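Local coordinates for geranylgeranyl pyrophosphate synthase (Corynebacterium glutamicum, PDB 3LMD), which probably condenses isopentenyl diphosphate with an allylic diphosphate, with magnesium as cofactor, to build a longer prenyl diphosphate for isoprenoid biosynthesis, at residues A[102-107]-A[201-206]; A[190-195]-A[239-244]; A[259-264]-A[295-300]; A[269-274]-A[310-315]; A[280-285]-A[301-306]. One frame throughout, in Å; residues are numbered along the deposited sequence.

Interaction 1: residues A[102-107]-A[201-206]; sequences VVVEIT and GVLIAS
Val104 and Leu203 form a small apolar contact between helices 95-118 and 188-214, deep in the all-helical isoprenoid synthase fold. The two local axes run nearly antiparallel, at 165°, and approach to 10.3 Å, and the space is bridged by Val104 and Thr107 from one side, Leu203 and Ser206 from the other. Val104 and Leu203 run alongside one another, pointing opposite ways, with CG1 of Val104 3.9 Å from CD1 of Leu203. The same Leu203 CD1 lies 4.2 Å from CG2 of Thr107, one turn further along. Val104 turns its other methyl, CG2, to within 4.2 Å of Ser206 OG, whose polar partner is His164 on helix 159-181. Leu203 lies about 9 Å, side chain to side chain, from Asp115, which binds calcium in a structure of this protein though not in this chain. With its methyl toward Leu203, Thr107 sends OG1 back to Val103 O at 3.0 Å; that carbonyl also accepts Thr107 N, and the two donors arrive from opposite faces of its plane.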
# COMPACT_ATOMS: atom_id res chain seq x y z
N VAL A 102 -11.26 -13.25 -1.53
CA VAL A 102 -11.31 -12.12 -0.62
C VAL A 102 -10.07 -11.25 -0.84
O VAL A 102 -10.16 -10.03 -0.84
CB VAL A 102 -11.44 -12.57 0.86
CG1 VAL A 102 -11.17 -11.38 1.84
CG2 VAL A 102 -12.85 -13.21 1.11
N VAL A 103 -8.92 -11.90 -1.02
CA VAL A 103 -7.70 -11.14 -1.28
C VAL A 103 -7.86 -10.31 -2.55
O VAL A 103 -7.49 -9.13 -2.57
CB VAL A 103 -6.48 -12.09 -1.40
CG1 VAL A 103 -5.24 -11.34 -2.00
CG2 VAL A 103 -6.12 -12.65 0.01
N VAL A 104 -8.41 -10.91 -3.60
CA VAL A 104 -8.63 -10.15 -4.84
C VAL A 104 -9.54 -8.96 -4.59
O VAL A 104 -9.26 -7.83 -5.03
CB VAL A 104 -9.20 -11.04 -5.97
CG1 VAL A 104 -9.62 -10.20 -7.20
CG2 VAL A 104 -8.13 -12.09 -6.35
N GLU A 105 -10.64 -9.20 -3.89
CA GLU A 105 -11.58 -8.09 -3.66
C GLU A 105 -11.02 -6.98 -2.77
O GLU A 105 -11.31 -5.80 -3.01
CB GLU A 105 -12.92 -8.59 -3.11
CG GLU A 105 -13.92 -7.46 -2.94
CD GLU A 105 -14.49 -6.93 -4.26
OE1 GLU A 105 -14.07 -7.35 -5.34
OE2 GLU A 105 -15.41 -6.07 -4.21
N ILE A 106 -10.22 -7.35 -1.76
CA ILE A 106 -9.61 -6.34 -0.88
C ILE A 106 -8.64 -5.50 -1.68
O ILE A 106 -8.52 -4.28 -1.47
CB ILE A 106 -8.83 -7.03 0.28
CG1 ILE A 106 -9.83 -7.58 1.33
CG2 ILE A 106 -7.88 -6.00 0.92
CD1 ILE A 106 -9.13 -8.50 2.42
N THR A 107 -7.93 -6.14 -2.58
CA THR A 107 -6.97 -5.41 -3.43
C THR A 107 -7.68 -4.44 -4.34
O THR A 107 -7.25 -3.28 -4.50
CB THR A 107 -6.13 -6.39 -4.25
OG1 THR A 107 -5.37 -7.20 -3.34
CG2 THR A 107 -5.15 -5.63 -5.19
N GLY A 201 -7.56 -5.06 -16.43
CA GLY A 201 -7.46 -6.46 -16.88
C GLY A 201 -6.70 -7.34 -15.90
O GLY A 201 -7.10 -8.50 -15.65
N VAL A 202 -5.60 -6.83 -15.33
CA VAL A 202 -4.68 -7.74 -14.63
C VAL A 202 -5.34 -8.31 -13.37
O VAL A 202 -5.02 -9.42 -12.94
CB VAL A 202 -3.29 -7.15 -14.20
CG1 VAL A 202 -2.38 -6.92 -15.41
CG2 VAL A 202 -3.46 -5.89 -13.31
N LEU A 203 -6.23 -7.55 -12.76
CA LEU A 203 -6.82 -8.03 -11.51
C LEU A 203 -7.94 -9.05 -11.77
O LEU A 203 -8.15 -9.97 -10.97
CB LEU A 203 -7.35 -6.88 -10.66
CG LEU A 203 -7.81 -7.19 -9.24
CD1 LEU A 203 -6.74 -7.90 -8.36
CD2 LEU A 203 -8.18 -5.81 -8.61
N ILE A 204 -8.65 -8.89 -12.88
CA ILE A 204 -9.65 -9.90 -13.26
C ILE A 204 -8.91 -11.18 -13.67
O ILE A 204 -9.31 -12.28 -13.26
CB ILE A 204 -10.56 -9.37 -14.38
CG1 ILE A 204 -11.34 -8.15 -13.86
CG2 ILE A 204 -11.56 -10.42 -14.85
CD1 ILE A 204 -12.06 -7.40 -14.97
N ALA A 205 -7.83 -11.04 -14.43
CA ALA A 205 -6.96 -12.16 -14.77
C ALA A 205 -6.48 -12.86 -13.49
O ALA A 205 -6.45 -14.09 -13.43
CB ALA A 205 -5.74 -11.70 -15.62
N SER A 206 -6.13 -12.06 -12.48
CA SER A 206 -5.65 -12.61 -11.22
C SER A 206 -6.73 -13.42 -10.49
O SER A 206 -6.43 -14.42 -9.88
CB SER A 206 -5.16 -11.46 -10.30
OG SER A 206 -4.87 -11.96 -9.02

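Interaction 2: residues A[190-195]-A[239-244]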
# COMPACT_ATOMS: atom_id res chain seq x y z
N GLU A 190 -2.26 2.87 -28.13
CA GLU A 190 -1.39 2.00 -27.31
C GLU A 190 -1.42 2.41 -25.83
O GLU A 190 -1.45 1.56 -24.94
CB GLU A 190 0.06 2.05 -27.81
CG GLU A 190 0.24 1.45 -29.19
CD GLU A 190 1.70 1.35 -29.61
OE1 GLU A 190 2.58 1.87 -28.89
OE2 GLU A 190 1.97 0.76 -30.68
N HIS A 191 -1.37 3.72 -25.57
CA HIS A 191 -1.47 4.23 -24.21
C HIS A 191 -2.79 3.80 -23.56
O HIS A 191 -2.81 3.28 -22.45
CB HIS A 191 -1.39 5.77 -24.21
CG HIS A 191 -1.63 6.39 -22.87
ND1 HIS A 191 -0.71 6.32 -21.84
CD2 HIS A 191 -2.68 7.09 -22.38
CE1 HIS A 191 -1.18 6.96 -20.79
NE2 HIS A 191 -2.37 7.45 -21.10
N TYR A 192 -3.89 4.04 -24.26
CA TYR A 192 -5.20 3.71 -23.75
C TYR A 192 -5.24 2.22 -23.47
O TYR A 192 -5.71 1.81 -22.43
CB TYR A 192 -6.28 4.07 -24.78
CG TYR A 192 -7.65 3.46 -24.53
CD1 TYR A 192 -8.62 4.16 -23.82
CD2 TYR A 192 -8.00 2.23 -25.09
CE1 TYR A 192 -9.88 3.62 -23.60
CE2 TYR A 192 -9.25 1.67 -24.88
CZ TYR A 192 -10.19 2.38 -24.15
OH TYR A 192 -11.45 1.84 -23.93
N THR A 193 -4.75 1.42 -24.40
CA THR A 193 -4.81 -0.04 -24.25
C THR A 193 -3.99 -0.50 -23.04
O THR A 193 -4.44 -1.37 -22.27
CB THR A 193 -4.30 -0.76 -25.52
OG1 THR A 193 -5.18 -0.46 -26.60
CG2 THR A 193 -4.28 -2.30 -25.31
N ASN A 194 -2.80 0.07 -22.88
CA ASN A 194 -1.92 -0.28 -21.75
C ASN A 194 -2.53 0.11 -20.42
O ASN A 194 -2.46 -0.65 -19.46
CB ASN A 194 -0.56 0.42 -21.88
CG ASN A 194 0.29 -0.15 -22.99
OD1 ASN A 194 0.16 -1.31 -23.33
ND2 ASN A 194 1.16 0.65 -23.55
N VAL A 195 -3.12 1.30 -20.35
CA VAL A 195 -3.80 1.71 -19.14
C VAL A 195 -4.90 0.72 -18.72
O VAL A 195 -4.93 0.31 -17.55
CB VAL A 195 -4.37 3.12 -19.23
CG1 VAL A 195 -5.26 3.40 -18.00
CG2 VAL A 195 -3.20 4.15 -19.30
N VAL A 239 -16.36 -1.71 -23.94
CA VAL A 239 -17.79 -1.68 -24.12
C VAL A 239 -18.39 -0.50 -23.32
O VAL A 239 -19.23 0.24 -23.83
CB VAL A 239 -18.47 -3.05 -23.74
CG1 VAL A 239 -19.99 -2.86 -23.56
CG2 VAL A 239 -18.21 -4.13 -24.83
N ASP A 240 -17.94 -0.33 -22.07
CA ASP A 240 -18.37 0.81 -21.25
C ASP A 240 -18.08 2.15 -21.96
O ASP A 240 -18.88 3.11 -21.93
CB ASP A 240 -17.63 0.82 -19.89
CG ASP A 240 -18.23 -0.13 -18.87
OD1 ASP A 240 -19.30 -0.72 -19.13
OD2 ASP A 240 -17.62 -0.29 -17.79
N ASP A 241 -16.89 2.23 -22.54
CA ASP A 241 -16.46 3.47 -23.20
C ASP A 241 -17.30 3.77 -24.44
O ASP A 241 -17.64 4.93 -24.68
CB ASP A 241 -14.96 3.43 -23.56
CG ASP A 241 -14.06 3.48 -22.31
OD1 ASP A 241 -14.55 3.84 -21.23
OD2 ASP A 241 -12.87 3.13 -22.41
N ILE A 242 -17.64 2.74 -25.20
CA ILE A 242 -18.55 2.89 -26.32
C ILE A 242 -19.93 3.39 -25.85
O ILE A 242 -20.51 4.34 -26.42
CB ILE A 242 -18.71 1.57 -27.10
CG1 ILE A 242 -17.39 1.20 -27.82
CG2 ILE A 242 -19.90 1.66 -28.09
CD1 ILE A 242 -17.40 -0.30 -28.35
N ILE A 243 -20.46 2.74 -24.83
CA ILE A 243 -21.78 3.10 -24.30
C ILE A 243 -21.78 4.57 -23.84
O ILE A 243 -22.73 5.31 -24.12
CB ILE A 243 -22.19 2.15 -23.12
CG1 ILE A 243 -22.56 0.77 -23.68
CG2 ILE A 243 -23.38 2.75 -22.35
CD1 ILE A 243 -22.72 -0.32 -22.60
N ASP A 244 -20.70 5.01 -23.20
CA ASP A 244 -20.61 6.38 -22.70
C ASP A 244 -20.79 7.42 -23.80
O ASP A 244 -21.34 8.51 -23.58
CB ASP A 244 -19.27 6.62 -22.00
CG ASP A 244 -19.19 8.00 -21.35
OD1 ASP A 244 -19.95 8.25 -20.39
OD2 ASP A 244 -18.36 8.84 -21.77
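Tyr192 of helix 188-214 reaches segment 239-244 through Asp241 alone. Val239 opens that segment by facing away from Tyr192, with its side chain against Val317 of helix 309-328. Asp240 is turned to the modelled N terminus, where OD1 bonds to Ser22 OG and OD2 to Gly20 N. Asp241 is the residue that faces across. Its OD2 accepts a hydrogen bond from Tyr192 OH, modelled at only 2.4 Å, a length too short to be taken literally. OD2 lies at the edge of the phenol, near the ring plane, while the carboxylate plane is turned 59° from the ring. The phenol and the carboxylate reach toward each other across the gap between backbones whose nearest CA atoms, those of Tyr192 and Asp241, are 11.3 Å apart. On the tyrosine side CG stands anti to the backbone N (chi1 165°), which carries the hydroxyl out to this distance. OD1 of Asp241 is held separately by Gln237 NE2, one turn back, so both carboxylate oxygens have partners. Ile242 then packs on Ala313 and Arg310, Ile243 on Val21, and Asp244 OD2 accepts the backbone N of Asp259. No metal is bound to this chain in the model, but the run Asp240-Asp241-Ile242-Ile243-Asp244 matches DDxxD, the second aspartate-rich motif of the FPP/GGPP synthase family, which in relatives takes part in binding magnesium and diphosphate.

Interaction 3: residues A[259-264]-A[295-300]; sequences DLREGV and ETVNHV
Val297 gives up the most surface here, offering both methyls to Arg261 from the facing turn of helix 294-306. CG2 of Val297 touches CG of Arg261 at 3.8 Å and also lies over one face of the guanidinium, toward its rim and 3.9 Å from NH1. The second methyl, CG1, is 4.1 Å from Arg261 NH2. The valine thus fits against both the root and the tip of the arginine, whose chain runs extended from CG to NE and crosses it at about a right angle. Although the arginine does not start out toward helix 294-306, the extended chain brings its end there. NH1 also has a long, weak ion pair with Asp294, at the start of that helix. Leu260 has the next largest share. Its CD1 approaches Val300 CG1 at 4.0 Å, a purely apolar touch one turn along from Val297. Just beyond these residues the short helix ends in a Schellman motif: Gly263 N bonds to Leu260 O and Val264 N to Asp259 O, and Gly263 takes the positive phi (85°) that the turn requires. In the fold, Leu260 continues onto Leu301 and Leu304 of helix 294-306, while Val300 also packs on Leu283 and Ile286, so helices 258-262 and 278-286 pack on adjoining flanks of helix 294-306 and meet at Val300.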
# COMPACT_ATOMS: atom_id res chain seq x y z
N ASP A 259 -17.11 11.39 -20.28
CA ASP A 259 -15.64 11.32 -20.46
C ASP A 259 -15.12 12.52 -21.26
O ASP A 259 -14.08 13.12 -20.93
CB ASP A 259 -15.23 10.02 -21.19
CG ASP A 259 -15.37 8.77 -20.33
OD1 ASP A 259 -15.11 8.85 -19.12
OD2 ASP A 259 -15.74 7.69 -20.87
N LEU A 260 -15.82 12.86 -22.33
CA LEU A 260 -15.41 13.98 -23.18
C LEU A 260 -15.20 15.27 -22.40
O LEU A 260 -14.17 15.94 -22.55
CB LEU A 260 -16.43 14.22 -24.29
CG LEU A 260 -16.40 13.16 -25.37
CD1 LEU A 260 -17.62 13.29 -26.28
CD2 LEU A 260 -15.11 13.29 -26.16
N ARG A 261 -16.18 15.64 -21.58
CA ARG A 261 -16.11 16.86 -20.76
C ARG A 261 -14.82 16.92 -19.94
O ARG A 261 -14.19 17.98 -19.82
CB ARG A 261 -17.34 16.95 -19.85
CG ARG A 261 -18.67 16.83 -20.59
CD ARG A 261 -19.86 17.03 -19.66
NE ARG A 261 -21.15 16.89 -20.34
CZ ARG A 261 -21.86 17.90 -20.84
NH1 ARG A 261 -21.41 19.15 -20.75
NH2 ARG A 261 -23.02 17.67 -21.44
N GLU A 262 -14.40 15.77 -19.41
CA GLU A 262 -13.18 15.67 -18.62
C GLU A 262 -11.91 15.84 -19.44
O GLU A 262 -10.85 16.09 -18.88
CB GLU A 262 -13.10 14.31 -17.95
CG GLU A 262 -14.43 13.76 -17.49
CD GLU A 262 -14.65 13.95 -16.01
OE1 GLU A 262 -14.29 15.03 -15.50
OE2 GLU A 262 -15.16 13.01 -15.37
N GLY A 263 -12.00 15.68 -20.76
CA GLY A 263 -10.79 15.61 -21.57
C GLY A 263 -10.23 14.20 -21.59
O GLY A 263 -9.05 13.98 -21.91
N VAL A 264 -11.08 13.22 -21.23
CA VAL A 264 -10.73 11.79 -21.34
C VAL A 264 -11.28 11.22 -22.68
O VAL A 264 -12.48 11.05 -22.83
CB VAL A 264 -11.30 10.97 -20.15
CG1 VAL A 264 -10.92 9.51 -20.28
CG2 VAL A 264 -10.80 11.53 -18.80
N GLU A 295 -22.92 22.50 -25.80
CA GLU A 295 -23.02 22.79 -27.22
C GLU A 295 -21.88 22.12 -27.96
O GLU A 295 -22.10 21.43 -28.95
CB GLU A 295 -23.00 24.29 -27.48
CG GLU A 295 -23.73 24.71 -28.75
CD GLU A 295 -24.10 26.19 -28.73
OE1 GLU A 295 -23.18 27.03 -28.63
OE2 GLU A 295 -25.31 26.50 -28.82
N THR A 296 -20.67 22.34 -27.47
CA THR A 296 -19.47 21.77 -28.06
C THR A 296 -19.45 20.25 -27.83
O THR A 296 -19.11 19.48 -28.74
CB THR A 296 -18.21 22.42 -27.48
OG1 THR A 296 -18.27 23.84 -27.68
CG2 THR A 296 -16.96 21.88 -28.15
N VAL A 297 -19.82 19.81 -26.63
CA VAL A 297 -19.92 18.39 -26.34
C VAL A 297 -20.90 17.71 -27.29
O VAL A 297 -20.56 16.70 -27.92
CB VAL A 297 -20.35 18.12 -24.88
CG1 VAL A 297 -20.81 16.68 -24.70
CG2 VAL A 297 -19.22 18.46 -23.93
N ASN A 298 -22.10 18.26 -27.39
CA ASN A 298 -23.12 17.76 -28.29
C ASN A 298 -22.63 17.69 -29.75
O ASN A 298 -22.95 16.75 -30.47
CB ASN A 298 -24.37 18.63 -28.19
CG ASN A 298 -25.54 18.06 -28.96
OD1 ASN A 298 -25.95 16.92 -28.72
ND2 ASN A 298 -26.09 18.84 -29.88
N HIS A 299 -21.88 18.69 -30.18
CA HIS A 299 -21.42 18.76 -31.55
C HIS A 299 -20.38 17.64 -31.77
O HIS A 299 -20.42 16.93 -32.76
CB HIS A 299 -20.83 20.14 -31.86
CG HIS A 299 -20.32 20.29 -33.26
ND1 HIS A 299 -21.07 19.97 -34.37
CD2 HIS A 299 -19.12 20.72 -33.73
CE1 HIS A 299 -20.36 20.19 -35.46
NE2 HIS A 299 -19.17 20.64 -35.10
N VAL A 300 -19.48 17.48 -30.81
CA VAL A 300 -18.51 16.38 -30.85
C VAL A 300 -19.18 15.00 -30.88
O VAL A 300 -18.82 14.16 -31.71
CB VAL A 300 -17.52 16.46 -29.68
CG1 VAL A 300 -16.61 15.21 -29.68
CG2 VAL A 300 -16.70 17.72 -29.79

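Interaction 4: residues A[269-274]-A[310-315]; sequences VLYALR and RQAALD
Tyr271 and Ala312 form a CH-pi contact that joins helix 267-274 to the start of helix 309-328. The methyl CB of Ala312 sits over one face of the tyrosine ring, 3.7 Å from its centroid and 26° off the normal, displaced toward the CD2 and CG rim. Its nearest ring atom is Tyr271 CD2, at 3.4 Å. With chi1 at -85°, CG is roughly anti to the carbonyl carbon, and the ring lies along the backbone of the opposite helix: CE2 of Tyr271 comes within 3.5 Å of Ala312 O. A water bridges the polar ends. It donates to Ala312 O at 2.6 Å and touches Tyr271 OH at 3.4 Å, a weak bond. The carbonyl therefore gains a partner beside the ring. Ile189 of helix 188-214 also packs on Tyr271, and Ala313 turns to Ile242 on helix 219-246. The small alanine lets the nearest CA atoms, those of Tyr271 and Ala312, come to 6.7 Å, a CH-pi helix-helix contact within the all-alpha isoprenoid synthase fold.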
# COMPACT_ATOMS: atom_id res chain seq x y z
N VAL A 269 -13.08 7.56 -29.71
CA VAL A 269 -12.68 8.93 -29.99
C VAL A 269 -11.29 8.95 -30.58
O VAL A 269 -11.02 9.71 -31.51
CB VAL A 269 -12.68 9.83 -28.69
CG1 VAL A 269 -12.37 11.32 -29.07
CG2 VAL A 269 -13.99 9.71 -27.98
N LEU A 270 -10.39 8.13 -30.05
CA LEU A 270 -9.02 8.09 -30.54
C LEU A 270 -8.98 7.57 -31.98
O LEU A 270 -8.21 8.04 -32.79
CB LEU A 270 -8.13 7.21 -29.66
CG LEU A 270 -8.06 7.70 -28.19
CD1 LEU A 270 -7.34 6.65 -27.30
CD2 LEU A 270 -7.33 9.05 -28.17
N TYR A 271 -9.77 6.55 -32.27
CA TYR A 271 -9.87 6.07 -33.67
C TYR A 271 -10.39 7.18 -34.61
O TYR A 271 -9.82 7.40 -35.71
CB TYR A 271 -10.80 4.88 -33.72
CG TYR A 271 -10.13 3.56 -33.41
CD1 TYR A 271 -8.92 3.20 -34.00
CD2 TYR A 271 -10.71 2.67 -32.55
CE1 TYR A 271 -8.32 1.97 -33.72
CE2 TYR A 271 -10.12 1.44 -32.25
CZ TYR A 271 -8.93 1.11 -32.84
OH TYR A 271 -8.38 -0.12 -32.55
N ALA A 272 -11.44 7.88 -34.19
CA ALA A 272 -12.04 8.96 -35.01
C ALA A 272 -11.03 10.07 -35.25
O ALA A 272 -10.91 10.59 -36.36
CB ALA A 272 -13.31 9.51 -34.36
N LEU A 273 -10.27 10.42 -34.21
CA LEU A 273 -9.19 11.43 -34.34
C LEU A 273 -8.08 11.10 -35.34
O LEU A 273 -7.31 11.99 -35.74
CB LEU A 273 -8.53 11.69 -32.95
CG LEU A 273 -9.35 12.57 -32.02
CD1 LEU A 273 -8.81 12.48 -30.56
CD2 LEU A 273 -9.36 14.02 -32.53
N ARG A 274 -7.97 9.83 -35.71
CA ARG A 274 -6.93 9.34 -36.61
C ARG A 274 -7.40 9.45 -38.08
O ARG A 274 -6.60 9.37 -38.99
CB ARG A 274 -6.63 7.86 -36.26
CG ARG A 274 -5.36 7.25 -36.84
CD ARG A 274 -5.21 5.77 -36.39
NE ARG A 274 -6.26 4.93 -36.97
CZ ARG A 274 -6.41 3.62 -36.78
NH1 ARG A 274 -5.57 2.92 -36.01
NH2 ARG A 274 -7.41 2.99 -37.38
N ARG A 310 -16.92 4.33 -33.78
CA ARG A 310 -17.68 3.30 -33.07
C ARG A 310 -17.36 1.93 -33.63
O ARG A 310 -17.09 0.99 -32.88
CB ARG A 310 -19.19 3.57 -33.16
CG ARG A 310 -20.00 2.50 -32.36
CD ARG A 310 -21.50 2.73 -32.49
NE ARG A 310 -22.18 2.07 -31.37
CZ ARG A 310 -22.54 0.79 -31.39
NH1 ARG A 310 -23.14 0.24 -30.34
NH2 ARG A 310 -22.31 0.06 -32.48
N GLN A 311 -17.35 1.80 -34.96
CA GLN A 311 -17.13 0.46 -35.51
C GLN A 311 -15.69 -0.00 -35.28
O GLN A 311 -15.43 -1.19 -35.10
CB GLN A 311 -17.47 0.39 -37.01
CG GLN A 311 -17.37 -1.04 -37.53
CD GLN A 311 -18.46 -1.91 -36.94
OE1 GLN A 311 -19.59 -1.47 -36.80
NE2 GLN A 311 -18.11 -3.12 -36.52
N ALA A 312 -14.75 0.93 -35.33
CA ALA A 312 -13.36 0.57 -35.07
C ALA A 312 -13.18 0.06 -33.61
O ALA A 312 -12.44 -0.91 -33.36
CB ALA A 312 -12.47 1.81 -35.30
N ALA A 313 -13.83 0.71 -32.67
CA ALA A 313 -13.76 0.27 -31.26
C ALA A 313 -14.48 -1.06 -31.10
O ALA A 313 -14.01 -1.94 -30.37
CB ALA A 313 -14.42 1.33 -30.30
N LEU A 314 -15.62 -1.21 -31.78
CA LEU A 314 -16.36 -2.45 -31.72
C LEU A 314 -15.56 -3.61 -32.31
O LEU A 314 -15.59 -4.72 -31.77
CB LEU A 314 -17.74 -2.30 -32.40
CG LEU A 314 -18.75 -3.44 -32.43
CD1 LEU A 314 -19.01 -4.02 -31.01
CD2 LEU A 314 -20.09 -2.96 -33.08
N ASP A 315 -14.83 -3.37 -33.40
CA ASP A 315 -14.01 -4.43 -33.99
C ASP A 315 -12.89 -4.82 -33.04
O ASP A 315 -12.46 -5.97 -33.01
CB ASP A 315 -13.40 -4.00 -35.33
CG ASP A 315 -14.46 -3.90 -36.43
OD1 ASP A 315 -15.53 -4.51 -36.26
OD2 ASP A 315 -14.22 -3.22 -37.43
O HOH W 1 -10.40 -1.66 -34.78

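Interaction 5: residues A[280-285]-A[301-306]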
# COMPACT_ATOMS: atom_id res chain seq x y z
N GLY A 280 -12.75 13.61 -39.18
CA GLY A 280 -11.50 13.46 -38.43
C GLY A 280 -10.79 14.80 -38.26
O GLY A 280 -10.29 15.14 -37.18
N ALA A 281 -10.74 15.58 -39.33
CA ALA A 281 -10.09 16.90 -39.28
C ALA A 281 -10.78 17.85 -38.32
O ALA A 281 -10.11 18.59 -37.57
CB ALA A 281 -9.97 17.53 -40.72
N GLU A 282 -12.10 17.84 -38.31
CA GLU A 282 -12.86 18.73 -37.47
C GLU A 282 -12.74 18.33 -35.99
O GLU A 282 -12.66 19.19 -35.11
CB GLU A 282 -14.35 18.77 -37.85
CG GLU A 282 -15.08 19.88 -37.06
CD GLU A 282 -16.51 20.14 -37.51
OE1 GLU A 282 -16.99 19.54 -38.50
OE2 GLU A 282 -17.17 20.97 -36.84
N LEU A 283 -12.72 17.03 -35.73
CA LEU A 283 -12.48 16.51 -34.37
C LEU A 283 -11.08 16.87 -33.87
O LEU A 283 -10.93 17.26 -32.70
CB LEU A 283 -12.70 14.97 -34.31
CG LEU A 283 -14.16 14.50 -34.32
CD1 LEU A 283 -14.23 12.98 -34.55
CD2 LEU A 283 -14.88 14.86 -33.02
N ARG A 284 -10.07 16.74 -34.72
CA ARG A 284 -8.71 17.13 -34.33
C ARG A 284 -8.66 18.63 -33.97
O ARG A 284 -8.01 19.02 -33.01
CB ARG A 284 -7.67 16.80 -35.41
CG ARG A 284 -7.34 15.29 -35.56
CD ARG A 284 -6.18 15.00 -36.53
NE ARG A 284 -6.51 15.28 -37.95
CZ ARG A 284 -7.18 14.47 -38.76
NH1 ARG A 284 -7.42 14.83 -40.01
NH2 ARG A 284 -7.62 13.29 -38.33
N ASP A 285 -9.34 19.45 -34.76
CA ASP A 285 -9.46 20.87 -34.47
C ASP A 285 -10.12 21.14 -33.12
O ASP A 285 -9.67 21.98 -32.35
CB ASP A 285 -10.26 21.56 -35.57
CG ASP A 285 -10.20 23.06 -35.47
OD1 ASP A 285 -9.07 23.60 -35.34
OD2 ASP A 285 -11.27 23.71 -35.52
N LEU A 301 -20.15 14.78 -30.01
CA LEU A 301 -20.91 13.53 -30.03
C LEU A 301 -21.58 13.30 -31.39
O LEU A 301 -21.70 12.17 -31.85
CB LEU A 301 -21.98 13.51 -28.93
CG LEU A 301 -21.48 13.42 -27.48
CD1 LEU A 301 -22.62 13.71 -26.48
CD2 LEU A 301 -20.84 12.06 -27.19
N GLU A 302 -22.03 14.36 -32.04
CA GLU A 302 -22.60 14.20 -33.38
C GLU A 302 -21.53 13.83 -34.40
O GLU A 302 -21.72 12.90 -35.19
CB GLU A 302 -23.35 15.48 -33.83
CG GLU A 302 -24.04 15.36 -35.17
CD GLU A 302 -24.96 14.15 -35.26
OE1 GLU A 302 -25.72 13.91 -34.30
OE2 GLU A 302 -24.94 13.43 -36.30
N LEU A 303 -20.40 14.54 -34.39
CA LEU A 303 -19.27 14.19 -35.24
C LEU A 303 -18.81 12.72 -35.04
O LEU A 303 -18.59 11.99 -35.99
CB LEU A 303 -18.09 15.14 -34.97
CG LEU A 303 -18.32 16.59 -35.44
CD1 LEU A 303 -17.18 17.47 -34.94
CD2 LEU A 303 -18.38 16.64 -36.96
N LEU A 304 -18.68 12.31 -33.79
CA LEU A 304 -18.31 10.91 -33.49
C LEU A 304 -19.30 9.93 -34.11
O LEU A 304 -18.89 8.93 -34.70
CB LEU A 304 -18.22 10.71 -31.95
CG LEU A 304 -17.00 11.41 -31.34
CD1 LEU A 304 -17.08 11.46 -29.80
CD2 LEU A 304 -15.73 10.70 -31.79
N SER A 305 -20.60 10.22 -34.06
CA SER A 305 -21.58 9.33 -34.68
C SER A 305 -21.47 9.32 -36.21
O SER A 305 -21.94 8.39 -36.87
CB SER A 305 -23.02 9.65 -34.22
OG SER A 305 -23.55 10.74 -34.97
N GLN A 306 -20.86 10.36 -36.77
CA GLN A 306 -20.66 10.43 -38.23
C GLN A 306 -19.35 9.77 -38.64
O GLN A 306 -19.11 9.58 -39.83
CB GLN A 306 -20.69 11.92 -38.71
CG GLN A 306 -22.06 12.56 -38.55
CD GLN A 306 -22.04 14.11 -38.60
OE1 GLN A 306 -20.98 14.74 -38.67
NE2 GLN A 306 -23.21 14.72 -38.57
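Leu303 lies between Glu282 and Leu283, overlapping both on helix 278-286. Its CB is 3.8 Å from Leu283 CD2 as the two leucines lie side by side, pointing opposite ways. Both of its methyls turn to the extended chain of Glu282, with CD1 3.8 Å from Glu282 CG and CD2 3.6 Å from OE1. CG of Glu282 stands anti to the backbone N (chi1 -172°), which stretches the acid across Leu303 at about a right angle. Leu283 sends its other methyl, CD1, to CD2 of Leu304 at 3.9 Å. The helices are antiparallel but oblique, at 149°, with local axes 10.1 Å apart. Helix 294-306 also carries Glu302 and Ser305, which bind calcium in a structure of this protein. Leu283, Leu303 and Leu304 make an apolar core, while both the stem and the carboxylate of Glu282 lie against the Leu303 methyls; its OE2 is hydrogen-bonded to His299 NE2, so the charged end finds its polar partner one turn before Leu303.

In the fold
From the N terminus, interaction 1 first joins helix 95-118 to helix 188-214, closing a loop of about ninety residues. Interaction 2 starts on that same helix 188-214, before interaction 1 closes, and crosses it to reach helix 219-246. The remaining three form a C-terminal cluster. Interactions 3 and 4 cross, linking helices 258-262 and 267-274 to helices 294-306 and 309-328; interaction 5, from 280-285 to 301-306, crosses interaction 3 and falls within the span of interaction 4. Neighbours touch: interactions 2 and 4 pack through Tyr192 on Leu270, and Leu273 O meets Arg284 NH2 between 4 and 5. Interaction 1 stands apart, touching none of the others.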